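Local coordinates for protein putative mandelate racemase (Bordetella bronchiseptica, PDB 3OZY) that is of unknown function but, as a magnesium-binding enolase-superfamily member of the mandelate racemase type, probably acts on an acid sugar related to m-xylarate, at residues R22-K30 / S144-P152; E197-R208 / C223-D234. All blocks are in the same frame, centred on the assembly; numbering follows the deposited sequence. Where two conformers were deposited one is given.

Overall arrangement
From the N terminus the chain first makes the hairpin 22-30, within the N-terminal family region, and more than a hundred residues later the end of barrel strand 139-146 meets it, closing contact 1 as a long loop between that hairpin and the beta-alpha barrel. Contact 2 opens only after contact 1 has closed and closes a short loop, pairing neighbouring barrel strands 197-201 and 225-227, connected through helix 208-220. The two follow in series, neither nested nor crossed. Their centres lie about 14 Å apart, and they touch where S25, G26 and A27 pack on N203. One acetate bridges them, beside the metal-binding mouth of the barrel.

Contact 1 of 2, residues R22-K30 / S144-P152. With ACY (acetic acid), chain I; ACY (acetic acid), chain H.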
loop_
_atom_site.group_PDB
_atom_site.type_symbol
_atom_site.label_atom_id
_atom_site.label_comp_id
_atom_site.label_asym_id
_atom_site.label_seq_id
_atom_site.Cartn_x
_atom_site.Cartn_y
_atom_site.Cartn_z
ATOM N N ARG A 22 -24.542 -3.717 -15.372
ATOM C CA ARG A 22 -23.112 -3.694 -15.099
ATOM C C ARG A 22 -22.527 -2.562 -15.914
ATOM O O ARG A 22 -22.922 -2.340 -17.068
ATOM C CB ARG A 22 -22.450 -4.990 -15.535
ATOM C CG ARG A 22 -22.891 -6.214 -14.798
ATOM C CD ARG A 22 -22.334 -7.409 -15.528
ATOM N NE ARG A 22 -22.414 -8.611 -14.722
ATOM C CZ ARG A 22 -21.901 -9.776 -15.091
ATOM N NH1 ARG A 22 -22.007 -10.817 -14.276
ATOM N NH2 ARG A 22 -21.289 -9.894 -16.269
ATOM N N VAL A 23 -21.583 -1.836 -15.324
ATOM C CA VAL A 23 -20.871 -0.801 -16.064
ATOM C C VAL A 23 -19.371 -1.058 -15.995
ATOM O O VAL A 23 -18.894 -1.741 -15.078
ATOM C CB VAL A 23 -21.205 0.623 -15.555
ATOM C CG1 VAL A 23 -22.668 0.980 -15.855
ATOM C CG2 VAL A 23 -20.885 0.771 -14.069
ATOM N N GLU A 24 -18.643 -0.545 -16.983
ATOM C CA GLU A 24 -17.199 -0.713 -17.033
ATOM C C GLU A 24 -16.502 0.637 -17.139
ATOM O O GLU A 24 -16.954 1.536 -17.852
ATOM C CB GLU A 24 -16.792 -1.598 -18.223
ATOM C CG GLU A 24 -15.313 -2.012 -18.201
ATOM C CD GLU A 24 -14.969 -3.100 -19.220
ATOM O OE1 GLU A 24 -15.873 -3.583 -19.925
ATOM O OE2 GLU A 24 -13.781 -3.478 -19.304
ATOM N N SER A 25 -15.389 0.742 -16.410
ATOM C CA SER A 25 -14.457 1.857 -16.494
ATOM C C SER A 25 -13.061 1.259 -16.458
ATOM O O SER A 25 -12.890 0.037 -16.472
ATOM C CB SER A 25 -14.630 2.784 -15.300
ATOM O OG SER A 25 -14.234 2.134 -14.101
ATOM N N GLY A 26 -12.051 2.113 -16.367
ATOM C CA GLY A 26 -10.693 1.615 -16.249
ATOM C C GLY A 26 -10.480 0.724 -15.036
ATOM O O GLY A 26 -9.518 -0.049 -15.001
ATOM N N ALA A 27 -11.347 0.840 -14.034
ATOM C CA ALA A 27 -11.246 0.010 -12.839
ATOM C C ALA A 27 -11.752 -1.415 -13.055
ATOM O O ALA A 27 -11.524 -2.275 -12.204
ATOM C CB ALA A 27 -11.989 0.645 -11.686
ATOM N N GLY A 28 -12.450 -1.654 -14.166
ATOM C CA GLY A 28 -12.992 -2.973 -14.474
ATOM C C GLY A 28 -14.508 -2.991 -14.633
ATOM O O GLY A 28 -15.188 -1.987 -14.420
ATOM N N LEU A 29 -15.031 -4.150 -15.013
ATOM C CA LEU A 29 -16.474 -4.349 -15.191
ATOM C C LEU A 29 -17.109 -4.747 -13.854
ATOM O O LEU A 29 -16.707 -5.738 -13.251
ATOM C CB LEU A 29 -16.699 -5.458 -16.216
ATOM C CG LEU A 29 -18.146 -5.905 -16.446
ATOM C CD1 LEU A 29 -18.912 -4.796 -17.146
ATOM C CD2 LEU A 29 -18.185 -7.206 -17.271
ATOM N N LYS A 30 -18.080 -3.977 -13.371
ATOM C CA LYS A 30 -18.703 -4.289 -12.087
ATOM C C LYS A 30 -19.529 -5.570 -12.168
ATOM O O LYS A 30 -20.202 -5.822 -13.170
ATOM C CB LYS A 30 -19.568 -3.129 -11.607
ATOM C CG LYS A 30 -18.798 -1.821 -11.523
ATOM C CD LYS A 30 -19.561 -0.788 -10.721
ATOM C CE LYS A 30 -18.878 0.575 -10.807
ATOM N NZ LYS A 30 -17.458 0.478 -10.330
ATOM N N SER A 144 -22.582 10.323 -10.334
ATOM C CA SER A 144 -21.404 9.521 -10.606
ATOM C C SER A 144 -21.832 8.104 -11.007
ATOM O O SER A 144 -22.384 7.396 -10.169
ATOM C CB SER A 144 -20.556 9.471 -9.329
ATOM O OG SER A 144 -19.354 8.756 -9.538
ATOM N N SER A 145 -21.625 7.665 -12.254
ATOM C CA SER A 145 -21.114 8.415 -13.402
ATOM C C SER A 145 -21.784 7.828 -14.640
ATOM O O SER A 145 -22.475 6.814 -14.558
ATOM C CB SER A 145 -19.607 8.199 -13.573
ATOM O OG SER A 145 -18.859 8.805 -12.533
ATOM N N ILE A 146 -21.554 8.470 -15.778
ATOM C CA ILE A 146 -21.886 7.946 -17.101
ATOM C C ILE A 146 -20.670 7.127 -17.527
ATOM O O ILE A 146 -19.549 7.652 -17.565
ATOM C CB ILE A 146 -22.143 9.102 -18.078
ATOM C CG1 ILE A 146 -23.336 9.927 -17.585
ATOM C CG2 ILE A 146 -22.368 8.577 -19.495
ATOM C CD1 ILE A 146 -23.511 11.266 -18.274
ATOM N N TYR A 147 -20.865 5.836 -17.780
ATOM C CA TYR A 147 -19.752 4.911 -17.982
ATOM C C TYR A 147 -19.401 4.693 -19.460
ATOM O O TYR A 147 -19.936 5.371 -20.345
ATOM C CB TYR A 147 -20.008 3.584 -17.235
ATOM C CG TYR A 147 -19.633 3.669 -15.762
ATOM C CD1 TYR A 147 -20.409 4.393 -14.865
ATOM C CD2 TYR A 147 -18.490 3.042 -15.273
ATOM C CE1 TYR A 147 -20.063 4.495 -13.514
ATOM C CE2 TYR A 147 -18.138 3.137 -13.925
ATOM C CZ TYR A 147 -18.929 3.863 -13.054
ATOM O OH TYR A 147 -18.588 3.962 -11.717
ATOM N N TRP A 148 -18.478 3.771 -19.719
ATOM C CA TRP A 148 -18.091 3.409 -21.074
ATOM C C TRP A 148 -19.255 2.754 -21.821
ATOM O O TRP A 148 -20.339 2.576 -21.269
ATOM C CB TRP A 148 -16.923 2.425 -21.030
ATOM C CG TRP A 148 -15.607 2.994 -20.547
ATOM C CD1 TRP A 148 -15.317 4.295 -20.238
ATOM C CD2 TRP A 148 -14.410 2.254 -20.351
ATOM N NE1 TRP A 148 -13.997 4.399 -19.839
ATOM C CE2 TRP A 148 -13.421 3.156 -19.903
ATOM C CE3 TRP A 148 -14.078 0.904 -20.500
ATOM C CZ2 TRP A 148 -12.118 2.752 -19.618
ATOM C CZ3 TRP A 148 -12.789 0.502 -20.210
ATOM C CH2 TRP A 148 -11.822 1.422 -19.780
ATOM N N ASP A 149 -19.016 2.400 -23.081
ATOM C CA ASP A 149 -19.967 1.619 -23.881
ATOM C C ASP A 149 -21.204 2.397 -24.333
ATOM O O ASP A 149 -22.261 1.807 -24.564
ATOM C CB ASP A 149 -20.376 0.340 -23.135
ATOM C CG ASP A 149 -19.177 -0.488 -22.705
ATOM O OD1 ASP A 149 -18.424 -0.952 -23.580
ATOM O OD2 ASP A 149 -18.972 -0.658 -21.484
ATOM N N LEU A 150 -21.076 3.712 -24.477
ATOM C CA LEU A 150 -22.169 4.538 -24.982
ATOM C C LEU A 150 -21.773 5.256 -26.261
ATOM O O LEU A 150 -20.600 5.566 -26.471
ATOM C CB LEU A 150 -22.562 5.592 -23.947
ATOM C CG LEU A 150 -23.019 5.076 -22.584
ATOM C CD1 LEU A 150 -23.403 6.240 -21.710
ATOM C CD2 LEU A 150 -24.198 4.120 -22.717
ATOM N N THR A 151 -22.757 5.538 -27.109
ATOM C CA THR A 151 -22.570 6.441 -28.242
ATOM C C THR A 151 -22.688 7.882 -27.750
ATOM O O THR A 151 -23.148 8.123 -26.641
ATOM C CB THR A 151 -23.665 6.238 -29.279
ATOM O OG1 THR A 151 -24.919 6.596 -28.692
ATOM C CG2 THR A 151 -23.701 4.791 -29.750
ATOM N N PRO A 152 -22.315 8.858 -28.589
ATOM C CA PRO A 152 -22.440 10.245 -28.119
ATOM C C PRO A 152 -23.876 10.655 -27.773
ATOM O O PRO A 152 -24.107 11.309 -26.753
ATOM C CB PRO A 152 -21.875 11.065 -29.288
ATOM C CG PRO A 152 -20.884 10.119 -29.941
ATOM C CD PRO A 152 -21.538 8.755 -29.839
HETATM C C ACY I . -15.235 2.937 -10.907
HETATM O O ACY I . -14.654 3.498 -11.854
HETATM O OXT ACY I . -16.477 2.923 -10.772
HETATM C CH3 ACY I . -14.418 2.222 -9.871
HETATM C C ACY H . -15.909 3.707 -24.771
HETATM O O ACY H . -14.711 3.408 -24.567
HETATM O OXT ACY H . -16.810 2.853 -24.900
HETATM C CH3 ACY H . -16.278 5.159 -24.879
HETATM O O HOH W 1 -20.264 0.341 -19.243
HETATM O O HOH W 2 -16.621 -2.677 -22.343
#
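V23 sits on the Y147 ring: its CG2 stands 3.4 Å from the ring centroid, 8° off the normal, a CH-pi contact almost over the middle of one face. CG2 gets there by lying between the backbone N and the carbonyl carbon of V23. At the ring's edge lies the E24 carbonyl, and the phenol end reaches an acetate, probably from the crystallisation liquor, Y147 OH giving a short 2.5 Å hydrogen bond to its OXT. K30 NZ donates to the same oxygen; a bend at the last torsion of the lysine (chi4 -57°) turns the ammonium group onto it, while CE passes near Y147 OH. S25 OG holds the other acetate oxygen, O, at 2.7 Å.

W148 takes the next piece of the hairpin. Its N donates to E24 O over 3.3 Å, the direct backbone hydrogen bond between the two segments. The indole then lies against the backbone, with S25 CA 4.0 Å from the centroid of its five-membered ring and G26 N 3.3 Å from CZ2. The type I turn S25 to G28 thus begins against the indole, through S25 and G26.

In the second shell, S25 OG accepts from A27 N, an ST turn that steadies the hydroxyl facing the acetate. Two waters tie E24 to D149: one accepts from E24 N and donates to D149 OD2, the other donates to both E24 OE1 and D149 OD1. The second spans two carboxylates that would otherwise tend to repel. E24 OE2 is also hydrogen-bonded to H385, and D149 OD1 forms a salt bridge with R176.

The side chain of Y147 lies about 7 Å from a magnesium ion, and here, as in enolase-superfamily enzymes, a hairpin of the N-terminal capping domain closes over the mouth of the barrel.

Contact 2 of 2, residues E197-R208 / C223-D234; sequences EILVDANQSLGR and CYWFEEPLSIDD. With MG (magnesium ion), chain C; ACY (acetic acid), chain G; ACY (acetic acid), chain I.
Two neighbouring parallel strands of the beta-alpha barrel, 197-201 and 225-227, pair side by side, connected by a right-handed beta-alpha-beta crossover through helix 208-220, and they carry two magnesium ligands at their C-terminal ends. The backbones join through V200 N to W225 O, E227 N to V200 O and A202 N to E227 O, with Q204 N to E228 O continuing into the loops.

D201 OD2 and E227 OE2 bind the magnesium at 2.3 and 2.2 Å. Their carboxylates lie stacked, planes 20° apart, and the ion between those oxygens would offset their mutual repulsion. E254 supplies the third protein ligand, with three waters. D201 OD1 accepts from N203 N in an Asx turn, fixing the carboxylate's rotation; K173 reaches D201 OD2, and K171 pairs with E227 OE1. One metal-bound water also donates to D201 OD1 and E228 OE1.

Further down the strands, L199 CD2 lies over the W225 indole, 3.7 Å from the centroid of the six-membered ring. On the helix-facing side V200 and L206 meet F226, L206 CD1 at the ring's edge.

Past the strands, Q204 OE1 receives I232 N from above its amide plane. R208, extended from CG to NE, grips D234 side-on in a salt bridge: NE meets OD2 at 2.8 Å, and NH2 points almost straight, at 178°, to OD1.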
loop_
_atom_site.group_PDB
_atom_site.type_symbol
_atom_site.label_atom_id
_atom_site.label_comp_id
_atom_site.label_asym_id
_atom_site.label_seq_id
_atom_site.Cartn_x
_atom_site.Cartn_y
_atom_site.Cartn_z
ATOM N N GLU A 197 -22.155 21.334 -14.824
ATOM C CA GLU A 197 -20.735 20.985 -14.778
ATOM C C GLU A 197 -20.526 19.567 -15.273
ATOM O O GLU A 197 -21.269 18.656 -14.899
ATOM C CB GLU A 197 -20.155 21.130 -13.372
ATOM C CG GLU A 197 -20.245 22.545 -12.784
ATOM C CD GLU A 197 -19.345 23.567 -13.469
ATOM O OE1 GLU A 197 -18.479 23.200 -14.298
ATOM O OE2 GLU A 197 -19.485 24.767 -13.142
ATOM N N ILE A 198 -19.528 19.385 -16.131
ATOM C CA ILE A 198 -19.192 18.066 -16.636
ATOM C C ILE A 198 -17.787 17.715 -16.180
ATOM O O ILE A 198 -16.823 18.434 -16.480
ATOM C CB ILE A 198 -19.299 17.999 -18.183
ATOM C CG1 ILE A 198 -20.730 18.309 -18.641
ATOM C CG2 ILE A 198 -18.874 16.631 -18.689
ATOM C CD1 ILE A 198 -20.879 18.448 -20.150
ATOM N N LEU A 199 -17.693 16.617 -15.440
ATOM C CA LEU A 199 -16.439 16.101 -14.900
ATOM C C LEU A 199 -16.039 14.885 -15.724
ATOM O O LEU A 199 -16.905 14.206 -16.269
ATOM C CB LEU A 199 -16.652 15.659 -13.452
ATOM C CG LEU A 199 -16.906 16.727 -12.382
ATOM C CD1 LEU A 199 -18.041 17.691 -12.715
ATOM C CD2 LEU A 199 -17.175 16.017 -11.065
ATOM N N VAL A 200 -14.743 14.604 -15.817
ATOM C CA VAL A 200 -14.248 13.465 -16.583
ATOM C C VAL A 200 -13.300 12.647 -15.704
ATOM O O VAL A 200 -12.572 13.222 -14.879
ATOM C CB VAL A 200 -13.525 13.962 -17.855
ATOM C CG1 VAL A 200 -12.723 12.861 -18.506
ATOM C CG2 VAL A 200 -14.537 14.559 -18.843
ATOM N N ASP A 201 -13.317 11.322 -15.860
ATOM C CA ASP A 201 -12.537 10.423 -15.014
ATOM C C ASP A 201 -11.977 9.297 -15.874
ATOM O O ASP A 201 -12.747 8.509 -16.443
ATOM C CB ASP A 201 -13.456 9.875 -13.916
ATOM C CG ASP A 201 -12.759 8.944 -12.949
ATOM O OD1 ASP A 201 -11.602 8.540 -13.185
ATOM O OD2 ASP A 201 -13.416 8.586 -11.942
ATOM N N ALA A 202 -10.645 9.241 -15.985
ATOM C CA ALA A 202 -9.978 8.262 -16.839
ATOM C C ALA A 202 -9.528 7.002 -16.098
ATOM O O ALA A 202 -8.993 6.100 -16.723
ATOM C CB ALA A 202 -8.784 8.898 -17.557
ATOM N N ASN A 203 -9.723 6.934 -14.783
ATOM C CA ASN A 203 -9.313 5.745 -14.027
ATOM C C ASN A 203 -7.881 5.292 -14.341
ATOM O O ASN A 203 -7.610 4.091 -14.467
ATOM C CB ASN A 203 -10.291 4.583 -14.247
ATOM C CG ASN A 203 -11.587 4.771 -13.502
ATOM O OD1 ASN A 203 -12.563 5.296 -14.049
ATOM N ND2 ASN A 203 -11.614 4.341 -12.246
ATOM N N GLN A 204 -6.969 6.259 -14.449
ATOM C CA GLN A 204 -5.540 5.985 -14.656
ATOM C C GLN A 204 -5.223 5.349 -16.003
ATOM O O GLN A 204 -4.175 4.714 -16.157
ATOM C CB GLN A 204 -4.969 5.082 -13.550
ATOM C CG GLN A 204 -5.293 5.482 -12.125
ATOM C CD GLN A 204 -4.592 4.569 -11.117
ATOM O OE1 GLN A 204 -3.363 4.452 -11.116
ATOM N NE2 GLN A 204 -5.373 3.914 -10.261
ATOM N N SER A 205 -6.108 5.525 -16.981
ATOM C CA SER A 205 -6.026 4.772 -18.236
ATOM C C SER A 205 -5.144 5.361 -19.314
ATOM O O SER A 205 -4.888 4.698 -20.320
ATOM C CB SER A 205 -7.420 4.600 -18.843
ATOM O OG SER A 205 -8.224 3.791 -18.020
ATOM N N LEU A 206 -4.718 6.605 -19.152
ATOM C CA LEU A 206 -3.989 7.280 -20.218
ATOM C C LEU A 206 -2.527 7.469 -19.880
ATOM O O LEU A 206 -2.163 7.580 -18.702
ATOM C CB LEU A 206 -4.597 8.659 -20.479
ATOM C CG LEU A 206 -6.075 8.651 -20.857
ATOM C CD1 LEU A 206 -6.631 10.072 -20.828
ATOM C CD2 LEU A 206 -6.284 8.015 -22.232
ATOM N N GLY A 207 -1.699 7.524 -20.917
ATOM C CA GLY A 207 -0.340 8.014 -20.788
ATOM C C GLY A 207 -0.298 9.529 -20.924
ATOM O O GLY A 207 -1.309 10.162 -21.232
ATOM N N ARG A 208 0.873 10.113 -20.704
ATOM C CA ARG A 208 0.993 11.569 -20.669
ATOM C C ARG A 208 0.555 12.267 -21.949
ATOM O O ARG A 208 -0.148 13.277 -21.901
ATOM C CB ARG A 208 2.423 11.985 -20.350
ATOM C CG ARG A 208 2.871 11.643 -18.940
ATOM C CD ARG A 208 4.352 11.909 -18.815
ATOM N NE ARG A 208 4.860 11.713 -17.462
ATOM C CZ ARG A 208 6.116 11.949 -17.114
ATOM N NH1 ARG A 208 6.987 12.390 -18.016
ATOM N NH2 ARG A 208 6.491 11.748 -15.859
ATOM N N CYS A 223 -14.816 21.522 -19.153
ATOM C CA CYS A 223 -14.963 20.537 -18.081
ATOM C C CYS A 223 -14.443 21.028 -16.734
ATOM O O CYS A 223 -13.443 21.745 -16.654
ATOM C CB CYS A 223 -14.283 19.224 -18.459
ATOM S SG CYS A 223 -15.074 18.393 -19.839
ATOM N N TYR A 224 -15.117 20.620 -15.667
ATOM C CA TYR A 224 -14.761 21.039 -14.313
ATOM C C TYR A 224 -13.438 20.427 -13.830
ATOM O O TYR A 224 -12.580 21.127 -13.273
ATOM C CB TYR A 224 -15.901 20.673 -13.355
ATOM C CG TYR A 224 -15.767 21.269 -11.975
ATOM C CD1 TYR A 224 -16.196 22.570 -11.709
ATOM C CD2 TYR A 224 -15.229 20.531 -10.926
ATOM C CE1 TYR A 224 -16.071 23.114 -10.443
ATOM C CE2 TYR A 224 -15.102 21.071 -9.659
ATOM C CZ TYR A 224 -15.522 22.354 -9.419
ATOM O OH TYR A 224 -15.387 22.886 -8.154
ATOM N N TRP A 225 -13.276 19.121 -14.021
ATOM C CA TRP A 225 -12.040 18.451 -13.647
ATOM C C TRP A 225 -11.753 17.236 -14.505
ATOM O O TRP A 225 -12.649 16.733 -15.192
ATOM C CB TRP A 225 -11.977 18.131 -12.144
ATOM C CG TRP A 225 -12.768 16.949 -11.576
ATOM C CD1 TRP A 225 -12.937 15.687 -12.107
ATOM C CD2 TRP A 225 -13.374 16.927 -10.283
ATOM N NE1 TRP A 225 -13.662 14.901 -11.219
ATOM C CE2 TRP A 225 -13.934 15.644 -10.092
ATOM C CE3 TRP A 225 -13.512 17.883 -9.270
ATOM C CZ2 TRP A 225 -14.625 15.299 -8.922
ATOM C CZ3 TRP A 225 -14.194 17.543 -8.114
ATOM C CH2 TRP A 225 -14.744 16.264 -7.948
ATOM N N PHE A 226 -10.488 16.812 -14.461
ATOM C CA PHE A 226 -9.936 15.649 -15.158
ATOM C C PHE A 226 -9.392 14.764 -14.035
ATOM O O PHE A 226 -8.344 15.065 -13.443
ATOM C CB PHE A 226 -8.783 16.139 -16.050
ATOM C CG PHE A 226 -8.280 15.147 -17.074
ATOM C CD1 PHE A 226 -8.869 13.914 -17.264
ATOM C CD2 PHE A 226 -7.215 15.511 -17.888
ATOM C CE1 PHE A 226 -8.395 13.053 -18.257
ATOM C CE2 PHE A 226 -6.736 14.671 -18.866
ATOM C CZ PHE A 226 -7.317 13.435 -19.053
ATOM N N GLU A 227 -10.114 13.690 -13.723
ATOM C CA GLU A 227 -9.828 12.831 -12.574
ATOM C C GLU A 227 -9.042 11.586 -12.987
ATOM O O GLU A 227 -9.321 10.990 -14.034
ATOM C CB GLU A 227 -11.150 12.447 -11.909
ATOM C CG GLU A 227 -11.050 11.353 -10.877
ATOM C CD GLU A 227 -12.337 11.179 -10.109
ATOM O OE1 GLU A 227 -13.247 12.025 -10.256
ATOM O OE2 GLU A 227 -12.443 10.198 -9.345
ATOM N N GLU A 228 -8.067 11.202 -12.157
ATOM C CA GLU A 228 -7.150 10.098 -12.460
ATOM C C GLU A 228 -6.770 10.061 -13.941
ATOM O O GLU A 228 -6.921 9.045 -14.621
ATOM C CB GLU A 228 -7.704 8.744 -11.991
ATOM C CG GLU A 228 -7.725 8.592 -10.470
ATOM C CD GLU A 228 -7.805 7.139 -10.050
ATOM O OE1 GLU A 228 -8.450 6.343 -10.774
ATOM O OE2 GLU A 228 -7.218 6.777 -9.008
ATOM N N PRO A 229 -6.241 11.175 -14.455
ATOM C CA PRO A 229 -5.880 11.175 -15.878
ATOM C C PRO A 229 -4.761 10.181 -16.180
ATOM O O PRO A 229 -4.716 9.629 -17.286
ATOM C CB PRO A 229 -5.384 12.604 -16.103
ATOM C CG PRO A 229 -4.889 13.053 -14.739
ATOM C CD PRO A 229 -5.888 12.440 -13.786
ATOM N N LEU A 230 -3.880 9.953 -15.202
ATOM C CA LEU A 230 -2.697 9.108 -15.358
ATOM C C LEU A 230 -2.609 8.134 -14.201
ATOM O O LEU A 230 -3.320 8.264 -13.206
ATOM C CB LEU A 230 -1.424 9.965 -15.332
ATOM C CG LEU A 230 -1.368 11.132 -16.318
ATOM C CD1 LEU A 230 -0.205 12.052 -15.979
ATOM C CD2 LEU A 230 -1.246 10.630 -17.750
ATOM N N SER A 231 -1.704 7.174 -14.322
ATOM C CA SER A 231 -1.292 6.378 -13.178
ATOM C C SER A 231 -1.056 7.274 -11.970
ATOM O O SER A 231 -0.371 8.303 -12.074
ATOM C CB SER A 231 0.018 5.668 -13.509
ATOM O OG SER A 231 0.583 5.119 -12.325
ATOM N N ILE A 232 -1.586 6.877 -10.816
ATOM C CA ILE A 232 -1.339 7.641 -9.594
ATOM C C ILE A 232 0.129 7.605 -9.182
ATOM O O ILE A 232 0.538 8.360 -8.307
ATOM C CB ILE A 232 -2.213 7.181 -8.391
ATOM C CG1 ILE A 232 -1.583 5.998 -7.639
ATOM C CG2 ILE A 232 -3.641 6.887 -8.841
ATOM C CD1 ILE A 232 -1.645 4.691 -8.384
ATOM N N ASP A 233 0.910 6.736 -9.817
ATOM C CA ASP A 233 2.334 6.651 -9.541
ATOM C C ASP A 233 3.164 7.679 -10.295
ATOM O O ASP A 233 4.359 7.835 -10.010
ATOM C CB ASP A 233 2.832 5.242 -9.850
ATOM C CG ASP A 233 2.316 4.223 -8.857
ATOM O OD1 ASP A 233 2.330 4.535 -7.650
ATOM O OD2 ASP A 233 1.885 3.132 -9.277
ATOM N N ASP A 234 2.554 8.369 -11.261
ATOM C CA ASP A 234 3.272 9.337 -12.084
ATOM C C ASP A 234 2.956 10.766 -11.627
ATOM O O ASP A 234 2.137 11.468 -12.235
ATOM C CB ASP A 234 2.895 9.146 -13.554
ATOM C CG ASP A 234 3.646 10.077 -14.465
ATOM O OD1 ASP A 234 4.578 10.758 -13.978
ATOM O OD2 ASP A 234 3.316 10.123 -15.672
HETATM MG MG MG C . -12.720 8.017 -9.799
HETATM C C ACY G . 3.517 7.603 -20.173
HETATM O O ACY G . 3.834 7.809 -21.362
HETATM O OXT ACY G . 2.685 8.282 -19.562
HETATM C CH3 ACY G . 4.167 6.480 -19.419
HETATM C C ACY I . -15.235 2.937 -10.907
HETATM O O ACY I . -14.654 3.498 -11.854
HETATM O OXT ACY I . -16.477 2.923 -10.772
HETATM C CH3 ACY I . -14.418 2.222 -9.871
HETATM O O HOH W 3 -10.903 7.407 -10.928
HETATM O O HOH W 4 -8.832 3.678 -11.015
HETATM O O HOH W 5 -13.129 5.697 -10.084
HETATM O O HOH W 6 -0.269 6.941 -16.831
HETATM O O HOH W 7 -14.902 8.044 -8.876
#